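Local coordinates for protein GMP reductase (Trypanosoma brucei brucei, PDB 6JIG) that probably catalyses the NADPH-dependent reductive deamination of GMP to IMP and is regulated allosterically, with changes of oligomeric state, through its CBS domains, at residues 289-294 with 298-303; 118-121 with 126-129; 45-50 with 446-451; 231-236 with 246-251. The protein carries 1 engineered substitution. All blocks are in the same frame, centred on the assembly; numbering follows the deposited sequence.

Contact 1: 289-294 with 298-303; sequences GNIASA and EALIDA
Leu300 reaches from the helix onto Ile291 at the end of strand 285-291, and its side chain makes the largest single contribution to this contact. CB leaves the helix toward the strand, and with CG anti to the carbonyl carbon (chi1 -75°) the branch point is carried to within 4.2 Å of Ile291 CG2. From CG, the CD1 branch does the touching: Leu300 CD1 lies 3.5 Å from Ile291 CG2 and also 4.2 Å from Gly289 N, so one methyl covers both a side chain and strand backbone. Leu300 and Ile291 lie alongside, pointing opposite ways, and Leu300 also packs on Leu308 and on Cys268 and Ile269 of helix 266-277. At the other end the link is helical: Glu298 N donates to Ala294 O at 3.0 Å, nearly straight at 168°, within the first turn, where Ser293 OG acts as N-cap on Ala296 N. The Glu298 carboxylate turns away to a salt bridge with Arg344. Asn290, behind a cis peptide, faces the bound GMP. A strand linked by a short loop to an N-capped helix that folds back over it is the beta-alpha half of a beta-alpha-beta unit in a TIM barrel.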
loop_
_atom_site.group_PDB
_atom_site.type_symbol
_atom_site.label_atom_id
_atom_site.label_comp_id
_atom_site.label_asym_id
_atom_site.label_seq_id
_atom_site.Cartn_x
_atom_site.Cartn_y
_atom_site.Cartn_z
ATOM N N GLY A 289 40.365 8.629 -14.573
ATOM C CA GLY A 289 39.514 8.792 -13.403
ATOM C C GLY A 289 39.376 7.436 -12.744
ATOM O O GLY A 289 39.968 6.449 -13.197
ATOM N N ASN A 290 38.566 7.373 -11.679
ATOM C CA ASN A 290 37.731 8.479 -11.206
ATOM C C ASN A 290 38.287 9.098 -9.930
ATOM O O ASN A 290 38.824 8.396 -9.066
ATOM C CB ASN A 290 36.300 7.989 -10.954
ATOM C CG ASN A 290 35.429 8.096 -12.184
ATOM O OD1 ASN A 290 35.922 8.017 -13.309
ATOM N ND2 ASN A 290 34.130 8.314 -11.980
ATOM N N ILE A 291 38.135 10.416 -9.803
ATOM C CA ILE A 291 38.779 11.165 -8.739
ATOM C C ILE A 291 37.751 12.104 -8.135
ATOM O O ILE A 291 36.690 12.356 -8.706
ATOM C CB ILE A 291 39.999 11.971 -9.229
ATOM C CG1 ILE A 291 39.560 12.994 -10.264
ATOM C CG2 ILE A 291 41.098 11.039 -9.777
ATOM C CD1 ILE A 291 40.588 14.103 -10.488
ATOM N N ALA A 292 38.095 12.643 -6.976
ATOM C CA ALA A 292 37.137 13.544 -6.332
ATOM C C ALA A 292 37.811 14.572 -5.434
ATOM O O ALA A 292 37.126 15.124 -4.569
ATOM C CB ALA A 292 36.107 12.738 -5.524
ATOM N N SER A 293 39.102 14.852 -5.599
ATOM C CA SER A 293 39.808 15.809 -4.754
ATOM C C SER A 293 40.773 16.631 -5.593
ATOM O O SER A 293 41.224 16.202 -6.660
ATOM C CB SER A 293 40.588 15.119 -3.623
ATOM O OG SER A 293 41.726 14.436 -4.138
ATOM N N ALA A 294 41.103 17.821 -5.078
ATOM C CA ALA A 294 42.079 18.670 -5.748
ATOM C C ALA A 294 43.432 17.978 -5.849
ATOM O O ALA A 294 44.110 18.062 -6.884
ATOM C CB ALA A 294 42.200 20.001 -5.008
ATOM N N GLU A 298 45.539 17.125 -9.328
ATOM C CA GLU A 298 46.934 17.501 -9.515
ATOM C C GLU A 298 47.777 16.299 -9.918
ATOM O O GLU A 298 48.591 16.383 -10.845
ATOM C CB GLU A 298 47.475 18.130 -8.227
ATOM C CG GLU A 298 48.940 18.566 -8.303
ATOM C CD GLU A 298 49.133 19.826 -9.134
ATOM O OE1 GLU A 298 48.207 20.669 -9.146
ATOM O OE2 GLU A 298 50.207 19.977 -9.769
ATOM N N ALA A 299 47.562 15.155 -9.264
ATOM C CA ALA A 299 48.402 13.989 -9.525
ATOM C C ALA A 299 48.162 13.432 -10.924
ATOM O O ALA A 299 49.111 13.051 -11.628
ATOM C CB ALA A 299 48.144 12.910 -8.463
ATOM N N LEU A 300 46.902 13.349 -11.337
ATOM C CA LEU A 300 46.624 12.797 -12.653
ATOM C C LEU A 300 47.065 13.759 -13.752
ATOM O O LEU A 300 47.585 13.325 -14.786
ATOM C CB LEU A 300 45.140 12.441 -12.788
ATOM C CG LEU A 300 44.653 11.176 -12.052
ATOM C CD1 LEU A 300 43.264 10.812 -12.540
ATOM C CD2 LEU A 300 45.586 10.012 -12.280
ATOM N N ILE A 301 46.893 15.067 -13.537
ATOM C CA ILE A 301 47.395 16.038 -14.508
ATOM C C ILE A 301 48.916 15.947 -14.618
ATOM O O ILE A 301 49.477 15.956 -15.721
ATOM C CB ILE A 301 46.941 17.460 -14.143
ATOM C CG1 ILE A 301 45.416 17.590 -14.264
ATOM C CG2 ILE A 301 47.640 18.484 -15.044
ATOM C CD1 ILE A 301 44.877 18.853 -13.641
ATOM N N ASP A 302 49.606 15.869 -13.476
ATOM C CA ASP A 302 51.063 15.737 -13.492
ATOM C C ASP A 302 51.503 14.444 -14.170
ATOM O O ASP A 302 52.603 14.383 -14.736
ATOM C CB ASP A 302 51.616 15.791 -12.061
ATOM C CG ASP A 302 51.565 17.187 -11.455
ATOM O OD1 ASP A 302 51.338 18.171 -12.185
ATOM O OD2 ASP A 302 51.747 17.295 -10.225
ATOM N N ALA A 303 50.674 13.398 -14.119
ATOM C CA ALA A 303 51.001 12.168 -14.827
ATOM C C ALA A 303 50.782 12.280 -16.331
ATOM O O ALA A 303 51.166 11.359 -17.058
ATOM C CB ALA A 303 50.189 10.993 -14.273
#

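Contact 2: 118-121 with 126-129; sequences LNWK and GVGC. With 5GP (guanosine-5'-monophosphate), chain C.
Val127 touches both Trp120 and the purine of a bound GMP, in the loop that joins helix 111-118 to strand 129-133 of a CBS domain, the regulatory module of this enzyme. Its methyl CG1 is the pivot. It lies over the face of the guanine, 3.5 Å above C5, while Val127 CB sits above the C2 end of the same six-membered ring. The same methyl also meets the edge of the Trp120 indole, near its plane, with CE3 4.0 Å away; the two side chains cross obliquely. Trp120 holds its CG anti to the backbone N (chi1 178°), which brings the indole edge alongside the valine, and the ring also forms a cation-pi contact with Arg103, a residue that binds GMP. The backbones are fastened by Val127 N donating to Leu118 O at 2.9 Å. The same oxygen accepts a CA-H...O contact from Gly126, whose positive phi turns the chain tightly past it. Leu118 lays its CD2 branch against the loop, 3.5 Å from Val127 O, and against the peptide joining Gly128 to Cys129. The loop itself receives the nucleotide. The exocyclic amine of GMP makes a weak, bent hydrogen bond to Cys129 O with the sulfur close by, and the phosphate rests on bare backbone, its O2P 3.0 Å from Gly128 CA.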
loop_
_atom_site.group_PDB
_atom_site.type_symbol
_atom_site.label_atom_id
_atom_site.label_comp_id
_atom_site.label_asym_id
_atom_site.label_seq_id
_atom_site.Cartn_x
_atom_site.Cartn_y
_atom_site.Cartn_z
ATOM N N LEU A 118 25.028 -7.242 -48.854
ATOM C CA LEU A 118 24.430 -5.972 -48.461
ATOM C C LEU A 118 24.096 -5.950 -46.976
ATOM O O LEU A 118 24.125 -4.887 -46.350
ATOM C CB LEU A 118 23.189 -5.700 -49.307
ATOM C CG LEU A 118 23.497 -5.377 -50.770
ATOM C CD1 LEU A 118 22.251 -5.544 -51.610
ATOM C CD2 LEU A 118 24.073 -3.975 -50.924
ATOM N N ASN A 119 23.797 -7.105 -46.391
ATOM C CA ASN A 119 23.535 -7.190 -44.955
ATOM C C ASN A 119 24.801 -7.554 -44.195
ATOM O O ASN A 119 24.819 -8.442 -43.345
ATOM C CB ASN A 119 22.421 -8.190 -44.690
ATOM C CG ASN A 119 21.163 -7.855 -45.453
ATOM O OD1 ASN A 119 20.643 -8.681 -46.207
ATOM N ND2 ASN A 119 20.677 -6.626 -45.285
ATOM N N TRP A 120 25.880 -6.855 -44.533
ATOM C CA TRP A 120 27.174 -7.078 -43.904
ATOM C C TRP A 120 27.120 -6.705 -42.427
ATOM O O TRP A 120 26.628 -5.631 -42.066
ATOM C CB TRP A 120 28.230 -6.247 -44.624
ATOM C CG TRP A 120 29.611 -6.342 -44.067
ATOM C CD1 TRP A 120 30.321 -7.478 -43.805
ATOM C CD2 TRP A 120 30.472 -5.244 -43.737
ATOM N NE1 TRP A 120 31.572 -7.154 -43.329
ATOM C CE2 TRP A 120 31.688 -5.790 -43.277
ATOM C CE3 TRP A 120 30.330 -3.850 -43.784
ATOM C CZ2 TRP A 120 32.751 -4.995 -42.863
ATOM C CZ3 TRP A 120 31.391 -3.064 -43.375
ATOM C CH2 TRP A 120 32.583 -3.637 -42.920
ATOM N N LYS A 121 27.647 -7.586 -41.572
ATOM C CA LYS A 121 27.604 -7.349 -40.132
ATOM C C LYS A 121 28.609 -6.300 -39.664
ATOM O O LYS A 121 28.602 -5.953 -38.478
ATOM C CB LYS A 121 27.838 -8.662 -39.384
ATOM N N GLY A 126 23.798 -2.789 -42.256
ATOM C CA GLY A 126 24.404 -3.198 -43.518
ATOM C C GLY A 126 24.883 -2.013 -44.357
ATOM O O GLY A 126 25.107 -0.906 -43.862
ATOM N N VAL A 127 25.051 -2.267 -45.658
ATOM C CA VAL A 127 25.495 -1.255 -46.606
ATOM C C VAL A 127 24.493 -1.199 -47.755
ATOM O O VAL A 127 23.698 -2.117 -47.961
ATOM C CB VAL A 127 26.927 -1.520 -47.126
ATOM C CG1 VAL A 127 27.925 -1.552 -45.960
ATOM C CG2 VAL A 127 26.986 -2.829 -47.901
ATOM N N GLY A 128 24.521 -0.093 -48.495
ATOM C CA GLY A 128 23.492 0.141 -49.490
ATOM C C GLY A 128 23.883 -0.244 -50.901
ATOM O O GLY A 128 23.031 -0.374 -51.780
ATOM N N CYS A 129 25.169 -0.443 -51.133
ATOM C CA CYS A 129 25.599 -0.842 -52.452
ATOM C C CYS A 129 26.834 -1.714 -52.315
ATOM O O CYS A 129 27.522 -1.705 -51.290
ATOM C CB CYS A 129 25.822 0.396 -53.344
ATOM S SG CYS A 129 27.443 1.136 -53.239
HETATM P P 5GP C . 23.216 3.672 -48.147
HETATM O O1P 5GP C . 22.703 4.859 -48.928
HETATM O O2P 5GP C . 24.361 2.930 -48.805
HETATM O O3P 5GP C . 22.190 2.864 -47.375
HETATM O "O5'" 5GP C . 24.063 4.322 -46.978
HETATM C "C5'" 5GP C . 25.445 4.058 -46.944
HETATM C "C4'" 5GP C . 26.027 4.340 -45.596
HETATM O "O4'" 5GP C . 26.821 3.178 -45.212
HETATM C "C3'" 5GP C . 26.980 5.531 -45.623
HETATM O "O3'" 5GP C . 26.929 6.254 -44.392
HETATM C "C2'" 5GP C . 28.336 4.858 -45.815
HETATM O "O2'" 5GP C . 29.456 5.611 -45.410
HETATM C "C1'" 5GP C . 28.159 3.574 -45.003
HETATM N N9 5GP C . 29.063 2.516 -45.447
HETATM C C8 5GP C . 30.084 2.040 -44.718
HETATM N N7 5GP C . 30.757 1.123 -45.435
HETATM C C5 5GP C . 30.168 1.044 -46.654
HETATM C C6 5GP C . 30.435 0.281 -47.782
HETATM O O6 5GP C . 31.392 -0.521 -47.779
HETATM N N1 5GP C . 29.662 0.416 -48.865
HETATM C C2 5GP C . 28.626 1.270 -48.878
HETATM N N2 5GP C . 27.878 1.364 -50.009
HETATM N N3 5GP C . 28.329 2.033 -47.781
HETATM C C4 5GP C . 29.096 1.930 -46.662
#

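Contact 3: 45-50 with 446-451; sequences LSIPIV and QLVGGL
Val448 meets Ile47 and Ile49 where helix 440-457, from the C-terminal region of the TIM barrel domain, packs on the start of its first barrel strand, 49-51. The rotamer of Val448 (chi1 173°) sets CG2 anti to the carbonyl carbon, and this methyl does most of the touching. It sits 3.9 Å from Ile47 CG2 and equally close to Ile47 CD1, resting between two ends of one branched side chain. Ile47 can offer both because its chi1 of 60° tucks CG1 between the backbone N and the carbonyl carbon, while CG2 stands on the side facing the helix; the two residues cross at about a right angle. Ile49 adds a second residue to the contact with Val448. With its CG1 beside the backbone N and a chi2 of -64°, the chain folds back on itself, so that CG1, not the terminal methyl, approaches Val448 CG2, at 4.1 Å. Ile49 also packs on Val371, Leu373 and Ile360, which places the contact beside strand 370-373, the neighbour with which strand 49-51 closes the barrel. One turn further along the helix, Leu451 meets Pro48. Here CG is anti to the backbone N, and CD2 continues the extended chain, anti to CA. No hydrogen bond crosses between the segments; the interface is wholly apolar and buried. Leu451 CD2 points at the proline ring, 3.5 Å from Pro48 CG.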
loop_
_atom_site.group_PDB
_atom_site.type_symbol
_atom_site.label_atom_id
_atom_site.label_comp_id
_atom_site.label_asym_id
_atom_site.label_seq_id
_atom_site.Cartn_x
_atom_site.Cartn_y
_atom_site.Cartn_z
ATOM N N LEU A 45 33.605 19.035 -28.478
ATOM C CA LEU A 45 32.285 18.475 -28.721
ATOM C C LEU A 45 31.276 19.603 -28.873
ATOM O O LEU A 45 31.349 20.612 -28.166
ATOM C CB LEU A 45 31.819 17.556 -27.567
ATOM C CG LEU A 45 32.645 16.312 -27.275
ATOM C CD1 LEU A 45 32.100 15.585 -26.022
ATOM C CD2 LEU A 45 32.623 15.394 -28.470
ATOM N N SER A 46 30.288 19.391 -29.752
ATOM C CA SER A 46 29.237 20.388 -29.937
ATOM C C SER A 46 28.284 20.447 -28.745
ATOM O O SER A 46 27.711 21.509 -28.473
ATOM C CB SER A 46 28.452 20.110 -31.213
ATOM O OG SER A 46 29.267 20.357 -32.352
ATOM N N ILE A 47 28.042 19.321 -28.068
ATOM C CA ILE A 47 27.203 19.332 -26.859
ATOM C C ILE A 47 27.974 18.618 -25.750
ATOM O O ILE A 47 28.814 17.756 -26.034
ATOM C CB ILE A 47 25.823 18.679 -27.078
ATOM C CG1 ILE A 47 25.980 17.208 -27.493
ATOM C CG2 ILE A 47 24.968 19.481 -28.052
ATOM C CD1 ILE A 47 24.700 16.416 -27.433
ATOM N N PRO A 48 27.735 18.944 -24.478
ATOM C CA PRO A 48 28.609 18.427 -23.419
ATOM C C PRO A 48 28.162 17.104 -22.807
ATOM O O PRO A 48 28.328 16.927 -21.601
ATOM C CB PRO A 48 28.583 19.550 -22.370
ATOM C CG PRO A 48 27.281 20.254 -22.589
ATOM C CD PRO A 48 26.909 20.082 -24.039
ATOM N N ILE A 49 27.613 16.186 -23.600
ATOM C CA ILE A 49 26.997 14.954 -23.110
ATOM C C ILE A 49 27.858 13.772 -23.541
ATOM O O ILE A 49 28.140 13.613 -24.735
ATOM C CB ILE A 49 25.563 14.780 -23.648
ATOM C CG1 ILE A 49 24.769 16.087 -23.570
ATOM C CG2 ILE A 49 24.853 13.655 -22.897
ATOM C CD1 ILE A 49 24.550 16.561 -22.178
ATOM N N VAL A 50 28.256 12.945 -22.579
ATOM C CA VAL A 50 29.067 11.753 -22.812
ATOM C C VAL A 50 28.282 10.548 -22.307
ATOM O O VAL A 50 27.855 10.525 -21.144
ATOM C CB VAL A 50 30.428 11.844 -22.106
ATOM C CG1 VAL A 50 31.280 10.612 -22.417
ATOM C CG2 VAL A 50 31.170 13.122 -22.513
ATOM N N GLN A 446 16.386 17.149 -25.474
ATOM C CA GLN A 446 15.697 17.774 -24.349
ATOM C C GLN A 446 16.669 18.135 -23.230
ATOM O O GLN A 446 16.540 19.202 -22.616
ATOM C CB GLN A 446 14.593 16.853 -23.828
ATOM N N LEU A 447 17.644 17.264 -22.948
ATOM C CA LEU A 447 18.646 17.580 -21.929
ATOM C C LEU A 447 19.453 18.817 -22.315
ATOM O O LEU A 447 19.710 19.692 -21.475
ATOM C CB LEU A 447 19.579 16.385 -21.710
ATOM C CG LEU A 447 18.919 15.119 -21.183
ATOM C CD1 LEU A 447 19.943 14.024 -20.970
ATOM C CD2 LEU A 447 18.159 15.428 -19.881
ATOM N N VAL A 448 19.864 18.908 -23.582
ATOM C CA VAL A 448 20.616 20.078 -24.027
ATOM C C VAL A 448 19.746 21.327 -23.969
ATOM O O VAL A 448 20.227 22.414 -23.630
ATOM C CB VAL A 448 21.178 19.849 -25.444
ATOM C CG1 VAL A 448 21.816 21.126 -25.981
ATOM C CG2 VAL A 448 22.191 18.702 -25.430
ATOM N N GLY A 449 18.461 21.194 -24.325
ATOM C CA GLY A 449 17.532 22.306 -24.181
ATOM C C GLY A 449 17.395 22.774 -22.744
ATOM O O GLY A 449 17.322 23.978 -22.478
ATOM N N GLY A 450 17.345 21.832 -21.799
ATOM C CA GLY A 450 17.327 22.215 -20.395
ATOM C C GLY A 450 18.597 22.933 -19.986
ATOM O O GLY A 450 18.550 23.975 -19.331
ATOM N N LEU A 451 19.757 22.390 -20.379
ATOM C CA LEU A 451 21.018 23.088 -20.131
ATOM C C LEU A 451 20.994 24.510 -20.687
ATOM O O LEU A 451 21.451 25.450 -20.033
ATOM C CB LEU A 451 22.193 22.313 -20.734
ATOM C CG LEU A 451 23.522 23.071 -20.746
ATOM C CD1 LEU A 451 24.004 23.384 -19.327
ATOM C CD2 LEU A 451 24.584 22.270 -21.473
#

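Contact 4: 231-236 with 246-251; sequences VGAAVG and IRLVEA
Ala233 and Val235 on strand 232-235 share one partner across this contact, Leu248 of the helix that follows. Val231 and Gly232 lead in: the backbone of Val231 is tied to Asp254, and Gly232 pairs with Gly73 and Leu75 of the neighbouring strand. Ala233 comes next, its CB pointing at the helix and settling against both branches of Leu248, 3.6 Å from CD1 and 3.8 Å from CD2. Ala234 turns its CB the other way, onto Asn53, but its carbonyl oxygen passes 4.0 Å from Leu248 CD1 and is hydrogen-bonded to Gln84 NE2. Val235 faces the helix again. Its CG1 is anti to the carbonyl carbon (chi1 -58°) and lies 3.6 Å from Leu248 CD1. The strand and helix axes run almost exactly antiparallel, at 173° and 9.6 Å apart, as expected for successive elements of a beta-alpha-beta unit. With one leucine methyl touching both an alanine and a valine and no hydrogen bond between the segments, the attraction here is van der Waals and hydrophobic, while strand neighbours and Gln84 supply hydrogen bonds to the strand backbone.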
loop_
_atom_site.group_PDB
_atom_site.type_symbol
_atom_site.label_atom_id
_atom_site.label_comp_id
_atom_site.label_asym_id
_atom_site.label_seq_id
_atom_site.Cartn_x
_atom_site.Cartn_y
_atom_site.Cartn_z
ATOM N N VAL A 231 34.505 8.559 -31.307
ATOM C CA VAL A 231 34.168 7.563 -30.287
ATOM C C VAL A 231 35.393 7.303 -29.414
ATOM O O VAL A 231 36.528 7.255 -29.902
ATOM C CB VAL A 231 33.622 6.268 -30.938
ATOM C CG1 VAL A 231 34.673 5.622 -31.879
ATOM C CG2 VAL A 231 33.156 5.282 -29.873
ATOM N N GLY A 232 35.156 7.138 -28.109
ATOM C CA GLY A 232 36.193 6.772 -27.171
ATOM C C GLY A 232 36.020 5.342 -26.679
ATOM O O GLY A 232 35.031 4.667 -26.962
ATOM N N ALA A 233 37.016 4.887 -25.924
ATOM C CA ALA A 233 37.013 3.533 -25.396
ATOM C C ALA A 233 37.721 3.506 -24.051
ATOM O O ALA A 233 38.735 4.190 -23.865
ATOM C CB ALA A 233 37.687 2.563 -26.379
ATOM N N ALA A 234 37.172 2.719 -23.114
ATOM C CA ALA A 234 37.722 2.570 -21.778
ATOM C C ALA A 234 38.735 1.432 -21.736
ATOM O O ALA A 234 38.601 0.435 -22.449
ATOM C CB ALA A 234 36.616 2.288 -20.757
ATOM N N VAL A 235 39.757 1.612 -20.899
ATOM C CA VAL A 235 40.736 0.588 -20.540
ATOM C C VAL A 235 40.948 0.623 -19.034
ATOM O O VAL A 235 40.682 1.625 -18.367
ATOM C CB VAL A 235 42.093 0.789 -21.243
ATOM C CG1 VAL A 235 41.918 0.795 -22.751
ATOM C CG2 VAL A 235 42.769 2.073 -20.740
ATOM N N GLY A 236 41.463 -0.481 -18.508
ATOM C CA GLY A 236 41.852 -0.588 -17.116
ATOM C C GLY A 236 43.313 -0.255 -16.907
ATOM O O GLY A 236 43.922 0.492 -17.680
ATOM N N ILE A 246 46.466 -0.411 -27.150
ATOM C CA ILE A 246 47.133 -0.342 -28.450
ATOM C C ILE A 246 46.168 -0.735 -29.555
ATOM O O ILE A 246 46.044 -0.046 -30.573
ATOM C CB ILE A 246 48.389 -1.233 -28.455
ATOM C CG1 ILE A 246 49.534 -0.547 -27.711
ATOM C CG2 ILE A 246 48.813 -1.549 -29.900
ATOM C CD1 ILE A 246 50.511 -1.527 -27.048
ATOM N N ARG A 247 45.447 -1.839 -29.355
ATOM C CA ARG A 247 44.533 -2.331 -30.382
ATOM C C ARG A 247 43.319 -1.422 -30.562
ATOM O O ARG A 247 42.816 -1.279 -31.685
ATOM C CB ARG A 247 44.126 -3.762 -30.042
ATOM C CG ARG A 247 45.341 -4.721 -30.118
ATOM C CD ARG A 247 45.053 -6.120 -29.607
ATOM N NE ARG A 247 43.919 -6.722 -30.294
ATOM C CZ ARG A 247 43.392 -7.899 -29.968
ATOM N NH1 ARG A 247 43.914 -8.605 -28.972
ATOM N NH2 ARG A 247 42.339 -8.368 -30.634
ATOM N N LEU A 248 42.837 -0.791 -29.484
ATOM C CA LEU A 248 41.751 0.175 -29.627
ATOM C C LEU A 248 42.177 1.366 -30.475
ATOM O O LEU A 248 41.411 1.838 -31.326
ATOM C CB LEU A 248 41.288 0.659 -28.251
ATOM C CG LEU A 248 40.497 -0.338 -27.405
ATOM C CD1 LEU A 248 40.395 0.152 -25.962
ATOM C CD2 LEU A 248 39.110 -0.541 -28.006
ATOM N N VAL A 249 43.384 1.884 -30.237
ATOM C CA VAL A 249 43.862 3.013 -31.028
ATOM C C VAL A 249 43.999 2.611 -32.493
ATOM O O VAL A 249 43.603 3.360 -33.395
ATOM C CB VAL A 249 45.181 3.556 -30.446
ATOM C CG1 VAL A 249 45.773 4.628 -31.350
ATOM C CG2 VAL A 249 44.928 4.155 -29.058
ATOM N N GLU A 250 44.514 1.402 -32.748
ATOM C CA GLU A 250 44.591 0.894 -34.119
ATOM C C GLU A 250 43.217 0.788 -34.759
ATOM O O GLU A 250 43.077 0.996 -35.971
ATOM C CB GLU A 250 45.272 -0.472 -34.133
ATOM C CG GLU A 250 46.771 -0.391 -33.995
ATOM C CD GLU A 250 47.405 -1.737 -33.717
ATOM O OE1 GLU A 250 46.683 -2.766 -33.732
ATOM O OE2 GLU A 250 48.635 -1.754 -33.483
ATOM N N ALA A 251 42.192 0.467 -33.967
ATOM C CA ALA A 251 40.843 0.355 -34.499
ATOM C C ALA A 251 40.198 1.709 -34.748
ATOM O O ALA A 251 39.175 1.769 -35.438
ATOM C CB ALA A 251 39.966 -0.476 -33.558
#

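In the fold
From the N terminus, residues 45-50 open contact 3, the longest loop, which closes nearly 400 residues later at 446-451 and joins the first barrel strand to a helix late in the chain. Everything else nests inside it. Contact 2 closes first, within the CBS region inserted between barrel strands; contact 4 then joins strand 232-235 to its helix, and contact 1 does likewise two strands further on. These three follow in series and none cross. Contacts 1, 3 and 4 all reach the same closed sheet, their centres 21 to 25 Å apart, whereas contact 2 lies about 44 Å from contact 1, centre to centre, at a separate nucleotide site.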